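PDB 4NJ5: histone-lysine N-methyltransferase family member SUVH9 from Arabidopsis thaliana, which takes part in gene silencing and, lacking methyltransferase activity, may bind methylated DNA and recruit RNA polymerase V to chromatin. Local coordinates for residues N298-D303 and G311-A316; K317-I322 and S438-P443; I322-N327 and R353-G358; L336-G341 and D477-M482; G392-R397 and L481-V486. All coordinates share one frame; numbering follows the deposited sequence.

Contact 1: residues N298-D303 and G311-A316; sequences NASGCD and GCLCEA. With ZN (zinc ion), chain B; ZN (zinc ion), chain D.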
# COMPACT_ATOMS: atom_id res chain seq x y z
N ASN A 298 -15.16 -4.62 34.16
CA ASN A 298 -13.91 -4.59 34.90
C ASN A 298 -12.64 -5.06 34.22
O ASN A 298 -12.53 -6.21 33.77
CB ASN A 298 -14.06 -5.31 36.21
CG ASN A 298 -13.71 -4.43 37.37
OD1 ASN A 298 -13.19 -3.35 37.20
ND2 ASN A 298 -14.01 -4.89 38.54
N ALA A 299 -11.69 -4.12 34.16
CA ALA A 299 -10.34 -4.28 33.60
C ALA A 299 -9.39 -3.15 34.04
O ALA A 299 -9.81 -2.11 34.50
CB ALA A 299 -10.40 -4.37 32.08
N SER A 300 -8.10 -3.34 33.88
CA SER A 300 -7.16 -2.30 34.21
C SER A 300 -6.53 -1.69 32.95
O SER A 300 -6.34 -2.38 31.96
CB SER A 300 -6.08 -2.89 35.11
OG SER A 300 -5.70 -4.14 34.59
N GLY A 301 -6.22 -0.40 33.01
CA GLY A 301 -5.63 0.31 31.90
C GLY A 301 -4.22 0.78 32.23
O GLY A 301 -3.82 0.79 33.40
N CYS A 302 -3.47 1.15 31.20
CA CYS A 302 -2.14 1.71 31.44
C CYS A 302 -2.25 3.17 31.88
O CYS A 302 -3.32 3.78 31.80
CB CYS A 302 -1.25 1.57 30.20
SG CYS A 302 -1.80 2.55 28.80
N ASP A 303 -1.13 3.72 32.34
CA ASP A 303 -1.09 5.08 32.88
C ASP A 303 -0.22 6.01 32.04
O ASP A 303 0.45 6.89 32.58
CB ASP A 303 -0.59 5.05 34.32
CG ASP A 303 0.78 4.41 34.46
OD1 ASP A 303 1.32 3.92 33.44
OD2 ASP A 303 1.32 4.39 35.58
N GLY A 311 7.33 -0.30 27.93
CA GLY A 311 7.37 -0.80 29.30
C GLY A 311 6.12 -0.58 30.13
O GLY A 311 6.16 -0.68 31.35
N CYS A 312 5.00 -0.28 29.48
CA CYS A 312 3.75 -0.12 30.21
C CYS A 312 2.97 -1.43 30.27
O CYS A 312 3.35 -2.43 29.65
CB CYS A 312 2.89 0.99 29.61
SG CYS A 312 1.79 0.48 28.27
N LEU A 313 1.88 -1.42 31.03
CA LEU A 313 1.04 -2.60 31.24
C LEU A 313 0.45 -3.14 29.93
O LEU A 313 0.46 -4.35 29.69
CB LEU A 313 -0.08 -2.28 32.23
CG LEU A 313 -1.43 -2.99 32.05
CD1 LEU A 313 -1.35 -4.45 32.48
CD2 LEU A 313 -2.53 -2.26 32.81
N CYS A 314 -0.06 -2.24 29.10
CA CYS A 314 -0.65 -2.63 27.83
C CYS A 314 0.35 -3.27 26.89
O CYS A 314 -0.01 -4.13 26.07
CB CYS A 314 -1.35 -1.44 27.18
SG CYS A 314 -2.86 -0.95 28.03
N GLU A 315 1.62 -2.89 26.99
CA GLU A 315 2.66 -3.57 26.23
C GLU A 315 2.83 -5.01 26.73
O GLU A 315 2.99 -5.93 25.95
CB GLU A 315 3.99 -2.82 26.30
CG GLU A 315 5.12 -3.54 25.59
CD GLU A 315 6.35 -2.68 25.38
OE1 GLU A 315 6.50 -2.13 24.27
OE2 GLU A 315 7.17 -2.57 26.32
N ALA A 316 2.78 -5.17 28.05
CA ALA A 316 2.87 -6.49 28.66
C ALA A 316 1.70 -7.36 28.19
O ALA A 316 1.86 -8.57 27.98
CB ALA A 316 2.88 -6.39 30.17
ZN ZN B . -3.24 1.25 27.52
ZN ZN D . 0.58 2.55 27.87
O HOH W 1 0.96 1.09 33.27
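The triangular three-zinc cluster of the pre-SET domain is built partly here, where Cys302 meets Cys312 and Cys314 through shared metal ions. Cys302 SG is a bridging thiolate. It binds the zinc of chain B at 2.3 Å and that of chain D less closely, at 2.6 Å. Cys314 SG shares the first of these ions and Cys312 SG the second, so one sulfur is tied to two points at the start of the helix. Cys302 swings its SG between the backbone N and the carbonyl carbon (chi1 66°), which presents its CB to both partners: Cys314 SG lies 3.7 Å from that carbon and Cys312 SG 3.8 Å. Cys304 and Cys308 complete one site, Cys340 and Cys344 the other.

Beside the metals, Leu313 lays its CD2 methyl against the loop backbone, 3.4 Å from Gly301 O. A water donates to Asp303 OD1 at 2.9 Å and accepts a weak bond from Leu313 N. Cys312 is also the N-cap: its SG takes a weak bond from Glu315 N, while Glu315 OE2, met from above the carboxylate plane, accepts from Gly311 N at 2.8 Å. A thiolate seated at this helix end is probably stabilised by the N-H groups of the first helical turn. The short helix 313-317 thus starts on the cluster, with strand 337-338 following it in the chain and leading to Cys340.

Contact 2: residues K317-I322 and S438-P443; sequences KNSGEI and SYPDIP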
# COMPACT_ATOMS: atom_id res chain seq x y z
N LYS A 317 0.52 -6.75 28.03
CA LYS A 317 -0.66 -7.47 27.55
C LYS A 317 -0.46 -7.94 26.12
O LYS A 317 -1.05 -8.94 25.70
CB LYS A 317 -1.91 -6.58 27.65
CG LYS A 317 -2.24 -6.08 29.05
CD LYS A 317 -3.46 -5.14 29.06
CE LYS A 317 -4.76 -5.89 28.83
NZ LYS A 317 -5.83 -5.02 28.28
N ASN A 318 0.38 -7.22 25.38
CA ASN A 318 0.69 -7.55 23.99
C ASN A 318 2.03 -8.27 23.85
O ASN A 318 2.78 -8.03 22.91
CB ASN A 318 0.67 -6.28 23.13
CG ASN A 318 -0.74 -5.70 22.97
OD1 ASN A 318 -1.49 -6.11 22.09
ND2 ASN A 318 -1.08 -4.74 23.82
N SER A 319 2.32 -9.14 24.81
CA SER A 319 3.52 -9.98 24.78
C SER A 319 4.82 -9.20 24.69
O SER A 319 5.80 -9.68 24.11
CB SER A 319 3.44 -11.01 23.64
OG SER A 319 2.37 -11.91 23.84
N GLY A 320 4.82 -7.99 25.24
CA GLY A 320 6.02 -7.18 25.27
C GLY A 320 6.20 -6.27 24.06
O GLY A 320 7.21 -5.58 23.96
N GLU A 321 5.23 -6.24 23.16
CA GLU A 321 5.35 -5.40 21.98
C GLU A 321 4.03 -4.79 21.53
O GLU A 321 3.11 -5.50 21.12
CB GLU A 321 5.99 -6.17 20.82
CG GLU A 321 6.39 -5.28 19.65
CD GLU A 321 6.81 -6.06 18.42
OE1 GLU A 321 6.23 -7.14 18.18
OE2 GLU A 321 7.71 -5.60 17.70
N ILE A 322 3.94 -3.46 21.62
CA ILE A 322 2.79 -2.73 21.13
C ILE A 322 2.62 -3.00 19.64
O ILE A 322 3.56 -2.87 18.87
CB ILE A 322 2.95 -1.21 21.36
CG1 ILE A 322 3.12 -0.92 22.85
CG2 ILE A 322 1.75 -0.46 20.82
CD1 ILE A 322 1.84 -1.06 23.65
N SER A 438 7.66 -12.78 20.53
CA SER A 438 6.77 -13.92 20.72
C SER A 438 5.35 -13.74 20.15
O SER A 438 4.71 -12.70 20.33
CB SER A 438 6.71 -14.29 22.21
OG SER A 438 6.32 -13.19 23.01
N TYR A 439 4.91 -14.77 19.43
CA TYR A 439 3.53 -14.91 18.95
C TYR A 439 2.92 -16.01 19.80
O TYR A 439 3.07 -17.19 19.51
CB TYR A 439 3.55 -15.35 17.48
CG TYR A 439 2.22 -15.38 16.75
CD1 TYR A 439 1.27 -16.36 17.01
CD2 TYR A 439 1.93 -14.44 15.77
CE1 TYR A 439 0.07 -16.39 16.34
CE2 TYR A 439 0.73 -14.47 15.08
CZ TYR A 439 -0.20 -15.44 15.37
OH TYR A 439 -1.39 -15.46 14.70
N PRO A 440 2.22 -15.62 20.88
CA PRO A 440 1.76 -16.60 21.88
C PRO A 440 0.73 -17.61 21.37
O PRO A 440 -0.13 -17.28 20.55
CB PRO A 440 1.14 -15.72 22.98
CG PRO A 440 0.76 -14.45 22.28
CD PRO A 440 1.77 -14.25 21.19
N ASP A 441 0.84 -18.85 21.85
CA ASP A 441 -0.14 -19.88 21.52
C ASP A 441 -1.38 -19.67 22.38
O ASP A 441 -1.36 -19.93 23.58
CB ASP A 441 0.44 -21.27 21.78
CG ASP A 441 -0.40 -22.38 21.16
OD1 ASP A 441 -1.46 -22.71 21.73
OD2 ASP A 441 0.00 -22.92 20.12
N ILE A 442 -2.45 -19.18 21.76
CA ILE A 442 -3.70 -18.95 22.47
C ILE A 442 -4.81 -19.78 21.82
O ILE A 442 -4.67 -20.23 20.69
CB ILE A 442 -4.11 -17.46 22.44
CG1 ILE A 442 -4.38 -17.01 21.00
CG2 ILE A 442 -3.04 -16.60 23.09
CD1 ILE A 442 -4.96 -15.62 20.92
N PRO A 443 -5.92 -20.00 22.55
CA PRO A 443 -7.04 -20.71 21.92
C PRO A 443 -7.55 -19.94 20.71
O PRO A 443 -7.59 -18.71 20.74
CB PRO A 443 -8.11 -20.71 23.01
CG PRO A 443 -7.35 -20.61 24.29
CD PRO A 443 -6.18 -19.73 23.98
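Ser319 sets its hydroxyl against the ring of Pro440, with OG 3.4 Å from Pro440 CG. The serine belongs to a Schellman motif that ends helix 313-317: it is the C-prime residue, at positive phi, with Gly320 N bonded back to Glu315 O and Ser319 N to Ala316 O. The same residues form a type I' beta turn from Asn318 to Glu321, closed by Glu321 N donating to Asn318 O at 3.0 Å. Gly320 sits at backbone angles where a CB would run into the carbonyl oxygen of Ser319.

This tight reversal lifts Ser319 out as the point of the pre-SET segment that reaches residues 438-443 of the SET region. Its OG stands anti to the carbonyl carbon (chi1 -64°), a setting that carries the oxygen along the CG and CD side of the proline. No hydrogen bond crosses between the segments, and the meeting is a small one at the protein surface, with Ser438 poorly ordered.

Behind the turn the hold is firmer. Asn318 spans two elements, its ND2 bonded to Cys314 O in the helix and its OD1 to His338 N on strand 337-338, while Glu321 forms a salt bridge with Arg332. The Ser438 hydroxyl approaches the serine's methylene from another direction, with Ser438 OG 3.7 Å from Ser319 CB.

Contact 3: residues I322-N327 and R353-G358; sequences IAYDYN and RVTQKG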
# COMPACT_ATOMS: atom_id res chain seq x y z
N ILE A 322 3.94 -3.46 21.62
CA ILE A 322 2.79 -2.73 21.13
C ILE A 322 2.62 -3.00 19.64
O ILE A 322 3.56 -2.87 18.87
CB ILE A 322 2.95 -1.21 21.36
CG1 ILE A 322 3.12 -0.92 22.85
CG2 ILE A 322 1.75 -0.46 20.82
CD1 ILE A 322 1.84 -1.06 23.65
N ALA A 323 1.40 -3.37 19.24
CA ALA A 323 1.14 -3.82 17.88
C ALA A 323 1.52 -2.82 16.78
O ALA A 323 1.89 -3.22 15.68
CB ALA A 323 -0.32 -4.22 17.73
N TYR A 324 1.45 -1.52 17.08
CA TYR A 324 1.60 -0.51 16.03
C TYR A 324 2.76 0.43 16.27
O TYR A 324 3.17 0.66 17.41
CB TYR A 324 0.31 0.31 15.90
CG TYR A 324 -0.95 -0.49 16.03
CD1 TYR A 324 -1.55 -1.08 14.93
CD2 TYR A 324 -1.57 -0.65 17.27
CE1 TYR A 324 -2.72 -1.81 15.05
CE2 TYR A 324 -2.73 -1.38 17.40
CZ TYR A 324 -3.30 -1.96 16.28
OH TYR A 324 -4.47 -2.68 16.42
N ASP A 325 3.29 0.99 15.18
CA ASP A 325 4.30 2.05 15.28
C ASP A 325 3.61 3.39 15.55
O ASP A 325 2.40 3.42 15.79
CB ASP A 325 5.21 2.10 14.04
CG ASP A 325 4.46 2.47 12.75
OD1 ASP A 325 3.27 2.86 12.79
OD2 ASP A 325 5.09 2.38 11.67
N TYR A 326 4.37 4.48 15.51
CA TYR A 326 3.79 5.79 15.80
C TYR A 326 3.02 6.40 14.62
O TYR A 326 2.52 7.51 14.72
CB TYR A 326 4.87 6.76 16.30
CG TYR A 326 5.34 6.42 17.70
CD1 TYR A 326 4.70 6.96 18.81
CD2 TYR A 326 6.40 5.55 17.90
CE1 TYR A 326 5.12 6.65 20.10
CE2 TYR A 326 6.82 5.24 19.18
CZ TYR A 326 6.18 5.79 20.27
OH TYR A 326 6.61 5.47 21.54
N ASN A 327 2.93 5.66 13.52
CA ASN A 327 2.19 6.12 12.36
C ASN A 327 0.88 5.34 12.21
O ASN A 327 0.14 5.52 11.24
CB ASN A 327 3.04 5.99 11.09
CG ASN A 327 2.56 6.89 9.97
OD1 ASN A 327 2.00 7.96 10.20
ND2 ASN A 327 2.79 6.46 8.73
N ARG A 353 -4.15 2.94 19.80
CA ARG A 353 -5.58 3.15 19.61
C ARG A 353 -5.94 3.23 18.12
O ARG A 353 -6.70 4.10 17.72
CB ARG A 353 -6.05 4.43 20.32
CG ARG A 353 -5.95 4.39 21.85
CD ARG A 353 -6.54 5.65 22.46
NE ARG A 353 -6.41 5.70 23.92
CZ ARG A 353 -7.31 5.20 24.77
NH1 ARG A 353 -8.40 4.60 24.31
NH2 ARG A 353 -7.12 5.29 26.08
N VAL A 354 -5.39 2.32 17.32
CA VAL A 354 -5.56 2.38 15.87
C VAL A 354 -6.96 2.00 15.38
O VAL A 354 -7.67 2.84 14.82
CB VAL A 354 -4.50 1.53 15.15
CG1 VAL A 354 -4.77 1.48 13.65
CG2 VAL A 354 -3.11 2.09 15.42
N THR A 355 -7.36 0.75 15.60
CA THR A 355 -8.59 0.23 14.99
C THR A 355 -9.88 0.82 15.58
O THR A 355 -10.92 0.81 14.92
CB THR A 355 -8.66 -1.31 15.03
OG1 THR A 355 -8.78 -1.76 16.38
CG2 THR A 355 -7.40 -1.91 14.41
N GLN A 356 -9.81 1.32 16.81
CA GLN A 356 -10.98 1.93 17.45
C GLN A 356 -11.41 3.24 16.78
O GLN A 356 -12.51 3.74 17.03
CB GLN A 356 -10.73 2.13 18.95
CG GLN A 356 -9.61 3.11 19.27
CD GLN A 356 -9.15 3.02 20.72
OE1 GLN A 356 -9.33 3.96 21.50
NE2 GLN A 356 -8.52 1.90 21.07
N LYS A 357 -10.55 3.79 15.92
CA LYS A 357 -10.89 4.98 15.13
C LYS A 357 -11.92 4.68 14.05
O LYS A 357 -12.62 5.59 13.59
CB LYS A 357 -9.64 5.55 14.45
CG LYS A 357 -9.02 6.76 15.12
CD LYS A 357 -8.21 6.36 16.33
CE LYS A 357 -7.38 7.51 16.85
NZ LYS A 357 -7.17 7.40 18.32
N GLY A 358 -12.00 3.43 13.62
CA GLY A 358 -12.93 3.03 12.57
C GLY A 358 -12.46 3.44 11.19
O GLY A 358 -11.39 4.03 11.04
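Apolar contact comes first: Val354 presses its CG2 methyl onto one face of the Tyr324 ring. The methyl lies 3.5 Å from the ring centroid and 16° off the ring normal, a CH-pi contact, and its closest ring atom is Tyr324 CG at 3.4 Å. CG2 stands anti to the carbonyl carbon of Val354, which sends it over the phenol while CG1 (chi1 174°) reaches only the rim at CE1. Ala323 CB covers the opposite face, so the ring is clamped between a methyl from each segment. At the far end, Thr355 CG2 comes 3.6 Å from Tyr324 OH.

The polar contacts centre on Glu339, on the chain leaving strand 337-338. Its OE2 is hydrogen-bonded to Thr355 OG1 and, weakly, to Tyr324 OH, so hydroxyls from both segments share one carboxylate oxygen. Within residues 353-358, Arg353 NH1 donates to Gln356 OE1 at 3.0 Å, in the carbonyl plane, on a lone pair and nearly flat with the guanidinium. Gln356 NE2 turns to Cys340 O and Glu339 OE1. Residues 325-327 form an Asx turn, with Asn327 N donating to Asp325 OD1 at 2.9 Å.

Trimming Tyr324 to an alanine is likely to open a gap between Val354 CG2 and Ala323 CB and leave Glu339 OE2 with Thr355 as its remaining hydroxyl partner of the two. Val474 and Phe489 of the SET sheet also pack on the tyrosine. Glu339 is buried here, and these bonds would probably offset the cost of burying this carboxylate, if it is charged, beside apolar neighbours close to the zinc cluster.

Contact 4: residues L336-G341 and D477-M482; sequences LIHECG and DHNSLM. With ZN (zinc ion), chain B; ZN (zinc ion), chain C.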
# COMPACT_ATOMS: atom_id res chain seq x y z
N LEU A 336 -3.61 -11.85 18.78
CA LEU A 336 -4.56 -10.99 19.47
C LEU A 336 -3.93 -9.64 19.79
O LEU A 336 -2.85 -9.57 20.37
CB LEU A 336 -5.05 -11.66 20.76
CG LEU A 336 -6.12 -10.92 21.56
CD1 LEU A 336 -7.39 -10.75 20.75
CD2 LEU A 336 -6.40 -11.66 22.85
N ILE A 337 -4.61 -8.57 19.41
CA ILE A 337 -4.14 -7.23 19.72
C ILE A 337 -4.98 -6.59 20.83
O ILE A 337 -6.21 -6.51 20.73
CB ILE A 337 -4.17 -6.32 18.48
CG1 ILE A 337 -3.32 -6.92 17.36
CG2 ILE A 337 -3.69 -4.92 18.84
CD1 ILE A 337 -3.32 -6.11 16.08
N HIS A 338 -4.31 -6.16 21.90
CA HIS A 338 -4.96 -5.43 22.97
C HIS A 338 -4.70 -3.93 22.82
O HIS A 338 -3.62 -3.44 23.15
CB HIS A 338 -4.46 -5.89 24.34
CG HIS A 338 -4.72 -7.34 24.63
ND1 HIS A 338 -5.85 -7.78 25.28
CD2 HIS A 338 -3.99 -8.45 24.36
CE1 HIS A 338 -5.81 -9.09 25.40
NE2 HIS A 338 -4.69 -9.52 24.85
N GLU A 339 -5.69 -3.21 22.29
CA GLU A 339 -5.59 -1.76 22.20
C GLU A 339 -5.97 -1.14 23.53
O GLU A 339 -6.62 -1.77 24.36
CB GLU A 339 -6.49 -1.22 21.08
CG GLU A 339 -5.93 -1.43 19.69
CD GLU A 339 -6.76 -0.77 18.60
OE1 GLU A 339 -7.67 0.03 18.92
OE2 GLU A 339 -6.50 -1.06 17.41
N CYS A 340 -5.55 0.10 23.75
CA CYS A 340 -5.94 0.82 24.96
C CYS A 340 -7.43 1.13 24.93
O CYS A 340 -8.00 1.37 23.86
CB CYS A 340 -5.14 2.11 25.09
SG CYS A 340 -3.37 1.83 25.23
N GLY A 341 -8.05 1.11 26.10
CA GLY A 341 -9.47 1.41 26.21
C GLY A 341 -9.74 2.52 27.21
O GLY A 341 -8.85 3.29 27.56
N ASP A 477 -12.92 -2.04 22.96
CA ASP A 477 -14.08 -1.71 23.74
C ASP A 477 -14.54 -2.67 24.85
O ASP A 477 -15.16 -2.27 25.75
CB ASP A 477 -15.22 -1.26 22.85
CG ASP A 477 -15.67 -2.33 21.97
OD1 ASP A 477 -14.87 -3.17 21.58
OD2 ASP A 477 -16.84 -2.31 21.66
N HIS A 478 -14.22 -3.94 24.72
CA HIS A 478 -14.55 -4.93 25.69
C HIS A 478 -13.38 -5.80 25.92
O HIS A 478 -12.43 -5.72 25.19
CB HIS A 478 -15.75 -5.72 25.25
CG HIS A 478 -15.47 -6.79 24.26
ND1 HIS A 478 -14.79 -7.86 24.55
CD2 HIS A 478 -15.89 -6.95 22.99
CE1 HIS A 478 -14.73 -8.64 23.51
NE2 HIS A 478 -15.41 -8.09 22.55
N ASN A 479 -13.40 -6.62 26.95
CA ASN A 479 -12.28 -7.51 27.26
C ASN A 479 -12.55 -9.01 27.29
O ASN A 479 -11.94 -9.74 28.08
CB ASN A 479 -11.58 -7.06 28.54
CG ASN A 479 -10.20 -6.50 28.28
OD1 ASN A 479 -9.57 -6.82 27.27
ND2 ASN A 479 -9.73 -5.65 29.17
N SER A 480 -13.44 -9.48 26.43
CA SER A 480 -13.71 -10.91 26.34
C SER A 480 -12.85 -11.56 25.27
O SER A 480 -13.00 -11.26 24.08
CB SER A 480 -15.19 -11.15 26.02
OG SER A 480 -15.44 -12.53 25.80
N LEU A 481 -11.95 -12.45 25.68
CA LEU A 481 -11.09 -13.18 24.75
C LEU A 481 -11.88 -13.98 23.72
O LEU A 481 -11.41 -14.23 22.62
CB LEU A 481 -10.14 -14.11 25.51
CG LEU A 481 -8.88 -13.54 26.17
CD1 LEU A 481 -8.64 -12.09 25.77
CD2 LEU A 481 -8.95 -13.68 27.68
N MET A 482 -13.09 -14.39 24.10
CA MET A 482 -13.93 -15.19 23.22
C MET A 482 -14.49 -14.39 22.05
O MET A 482 -14.81 -14.95 21.00
CB MET A 482 -15.09 -15.81 24.01
CG MET A 482 -14.67 -16.56 25.27
SD MET A 482 -13.95 -18.19 24.97
CE MET A 482 -12.20 -17.81 24.87
ZN ZN B . -3.24 1.25 27.52
ZN ZN C . -2.11 3.88 25.17
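Leu336 and Leu481 make the close part of this contact, their side chains crossing at about a right angle with Leu336 CD2 3.7 Å from Leu481 CD1. Leu336 places CG anti to its own N (chi1 -177°), extending its branch toward the loop that joins SET strands 469-475 and 485-490. Leu481 CD1 also reaches the edge of the His338 imidazole, 4.1 Å from His338 CE1, so one leucine methyl touches both Leu336, just before strand 337-338, and His338 within it.

Toward solvent the fit slackens. Asn479 OD1 is 4.3 Å from His338 ND1, near the ring plane but too far to bond, and Asn479 and Leu481 are exposed. The loop is firmer within itself: Ser480 N donates to His478 ND1 at 2.8 Å, nearly straight (171°) and in the ring plane, while His478 NE2 bonds to Phe483 O.

Past the strand, Cys340 SG bridges the zinc ions of chains B and C, 2.4 Å from each, tying this pre-SET edge strand of the SET sheet to the cluster. The chemistry is apolar where it is tight; His338 ND1, covered by the contact, finds no partner in the model, whereas the bonds of His478 suggest a neutral ring protonated at NE2.

Contact 5: residues G392-R397 and L481-V486; sequences GVALTR and LMFPRV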
# COMPACT_ATOMS: atom_id res chain seq x y z
N GLY A 392 -20.12 -7.62 11.36
CA GLY A 392 -21.31 -8.43 11.19
C GLY A 392 -21.99 -8.64 12.53
O GLY A 392 -21.66 -7.97 13.51
N VAL A 393 -22.94 -9.57 12.58
CA VAL A 393 -23.62 -9.89 13.82
C VAL A 393 -23.01 -11.14 14.44
O VAL A 393 -23.11 -12.23 13.89
CB VAL A 393 -25.14 -10.09 13.60
CG1 VAL A 393 -25.84 -10.44 14.91
CG2 VAL A 393 -25.75 -8.85 12.97
N ALA A 394 -22.37 -10.98 15.59
CA ALA A 394 -21.68 -12.09 16.25
C ALA A 394 -22.63 -12.99 17.03
O ALA A 394 -23.55 -12.51 17.69
CB ALA A 394 -20.57 -11.57 17.16
N LEU A 395 -22.39 -14.29 16.95
CA LEU A 395 -23.23 -15.27 17.61
C LEU A 395 -22.47 -16.10 18.64
O LEU A 395 -21.26 -16.29 18.54
CB LEU A 395 -23.86 -16.23 16.60
CG LEU A 395 -24.92 -15.76 15.59
CD1 LEU A 395 -25.63 -14.52 16.09
CD2 LEU A 395 -24.29 -15.51 14.24
N THR A 396 -23.21 -16.60 19.62
CA THR A 396 -22.72 -17.63 20.53
C THR A 396 -22.80 -18.95 19.79
O THR A 396 -23.27 -19.00 18.65
CB THR A 396 -23.60 -17.74 21.78
OG1 THR A 396 -24.97 -17.94 21.39
CG2 THR A 396 -23.52 -16.46 22.60
N ARG A 397 -22.36 -20.04 20.42
CA ARG A 397 -22.47 -21.35 19.79
C ARG A 397 -23.93 -21.81 19.66
O ARG A 397 -24.28 -22.45 18.68
CB ARG A 397 -21.60 -22.38 20.51
CG ARG A 397 -21.65 -23.77 19.89
CD ARG A 397 -20.32 -24.50 20.01
NE ARG A 397 -19.26 -23.82 19.27
CZ ARG A 397 -18.27 -24.43 18.63
NH1 ARG A 397 -18.19 -25.75 18.62
NH2 ARG A 397 -17.36 -23.71 17.99
N LEU A 481 -11.95 -12.45 25.68
CA LEU A 481 -11.09 -13.18 24.75
C LEU A 481 -11.88 -13.98 23.72
O LEU A 481 -11.41 -14.23 22.62
CB LEU A 481 -10.14 -14.11 25.51
CG LEU A 481 -8.88 -13.54 26.17
CD1 LEU A 481 -8.64 -12.09 25.77
CD2 LEU A 481 -8.95 -13.68 27.68
N MET A 482 -13.09 -14.39 24.10
CA MET A 482 -13.93 -15.19 23.22
C MET A 482 -14.49 -14.39 22.05
O MET A 482 -14.81 -14.95 21.00
CB MET A 482 -15.09 -15.81 24.01
CG MET A 482 -14.67 -16.56 25.27
SD MET A 482 -13.95 -18.19 24.97
CE MET A 482 -12.20 -17.81 24.87
N PHE A 483 -14.60 -13.07 22.23
CA PHE A 483 -15.23 -12.24 21.21
C PHE A 483 -14.43 -11.01 20.77
O PHE A 483 -14.92 -9.89 20.84
CB PHE A 483 -16.61 -11.79 21.70
CG PHE A 483 -17.66 -12.85 21.61
CD1 PHE A 483 -18.23 -13.18 20.38
CD2 PHE A 483 -18.09 -13.53 22.74
CE1 PHE A 483 -19.20 -14.15 20.29
CE2 PHE A 483 -19.06 -14.51 22.65
CZ PHE A 483 -19.62 -14.82 21.43
N PRO A 484 -13.19 -11.22 20.28
CA PRO A 484 -12.46 -10.05 19.80
C PRO A 484 -13.04 -9.57 18.48
O PRO A 484 -13.74 -10.33 17.81
CB PRO A 484 -11.05 -10.59 19.58
CG PRO A 484 -11.27 -12.02 19.21
CD PRO A 484 -12.45 -12.47 20.03
N ARG A 485 -12.76 -8.33 18.10
CA ARG A 485 -13.22 -7.83 16.82
C ARG A 485 -12.32 -8.31 15.69
O ARG A 485 -11.18 -8.73 15.91
CB ARG A 485 -13.31 -6.30 16.84
CG ARG A 485 -14.28 -5.79 17.90
CD ARG A 485 -14.60 -4.33 17.74
NE ARG A 485 -15.65 -3.93 18.67
CZ ARG A 485 -16.95 -3.90 18.38
NH1 ARG A 485 -17.83 -3.53 19.30
NH2 ARG A 485 -17.36 -4.25 17.17
N VAL A 486 -12.85 -8.26 14.47
CA VAL A 486 -12.11 -8.66 13.29
C VAL A 486 -11.68 -7.40 12.55
O VAL A 486 -12.53 -6.67 12.01
CB VAL A 486 -12.98 -9.54 12.37
CG1 VAL A 486 -12.16 -10.11 11.23
CG2 VAL A 486 -13.63 -10.66 13.18
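Leu395 O faces the edge of the Phe483 ring: CE1 comes to 3.4 Å from this carbonyl oxygen and CZ to 3.6 Å, with the oxygen lying in the plane of the ring. No N-H or hydroxyl crosses between the two segments, so the electropositive C-H rim of the phenyl is what meets the oxygen. Phe483 sets CG anti to its carbonyl carbon (chi1 -77°), which aims the ring across at residues 394-396. Ala394 CB lies obliquely to it, 4.3 Å from CE1. Beyond the tip, Thr396 meets CZ with its CA at 4.3 Å, near the ring plane, and its CG2 methyl at 4.4 Å.

In the SET domain this joins two separate sheets. Strand 393-395 pairs antiparallel with 448-450, whereas Phe483 stands just ahead of strand 485-490, which runs between 469-475 and 386-389 in the mixed sheet. The Phe447 ring meets Phe483 with the planes about 40° apart, adding a partner from beside the smaller sheet. Replacing Phe483 with a serine would probably leave Leu395 O without its ring-edge neighbour and open a gap between Ala394, Thr396 and Phe447.

The ends of both segments are fixed by polar groups. Thr396 is the N-cap of helix 397-405: its side chain caps a backbone N of the first turn, and Gln399 OE1 accepts from Thr396 N in return, consistent with a capping box. Two residues past Phe483, Arg485 forms salt bridges to Glu389 through NH2 and to Asp477 through NH1.

Overall arrangement
Contact 3 is the buried one, contacts 1 and 5 are partly buried, and contacts 2 and 4 lie at the surface. Contacts 1 and 3 stay within the pre-SET region, contact 5 within the SET domain, while contacts 2 and 4 bridge the two. Metal–thiolate bonds dominate contact 1, and contact 4 touches the same zinc of chain B. Contact 3 mixes CH-pi packing with a buried carboxylate supplied by the 336-341 segment of contact 4. No hydrogen bond joins the segments in any contact; contacts 2, 4 and 5 are thin, held by a few touches. Contacts 4 and 5 share Leu481 and Met482 and reach the same mixed sheet; contacts 2 and 3 share Ile322.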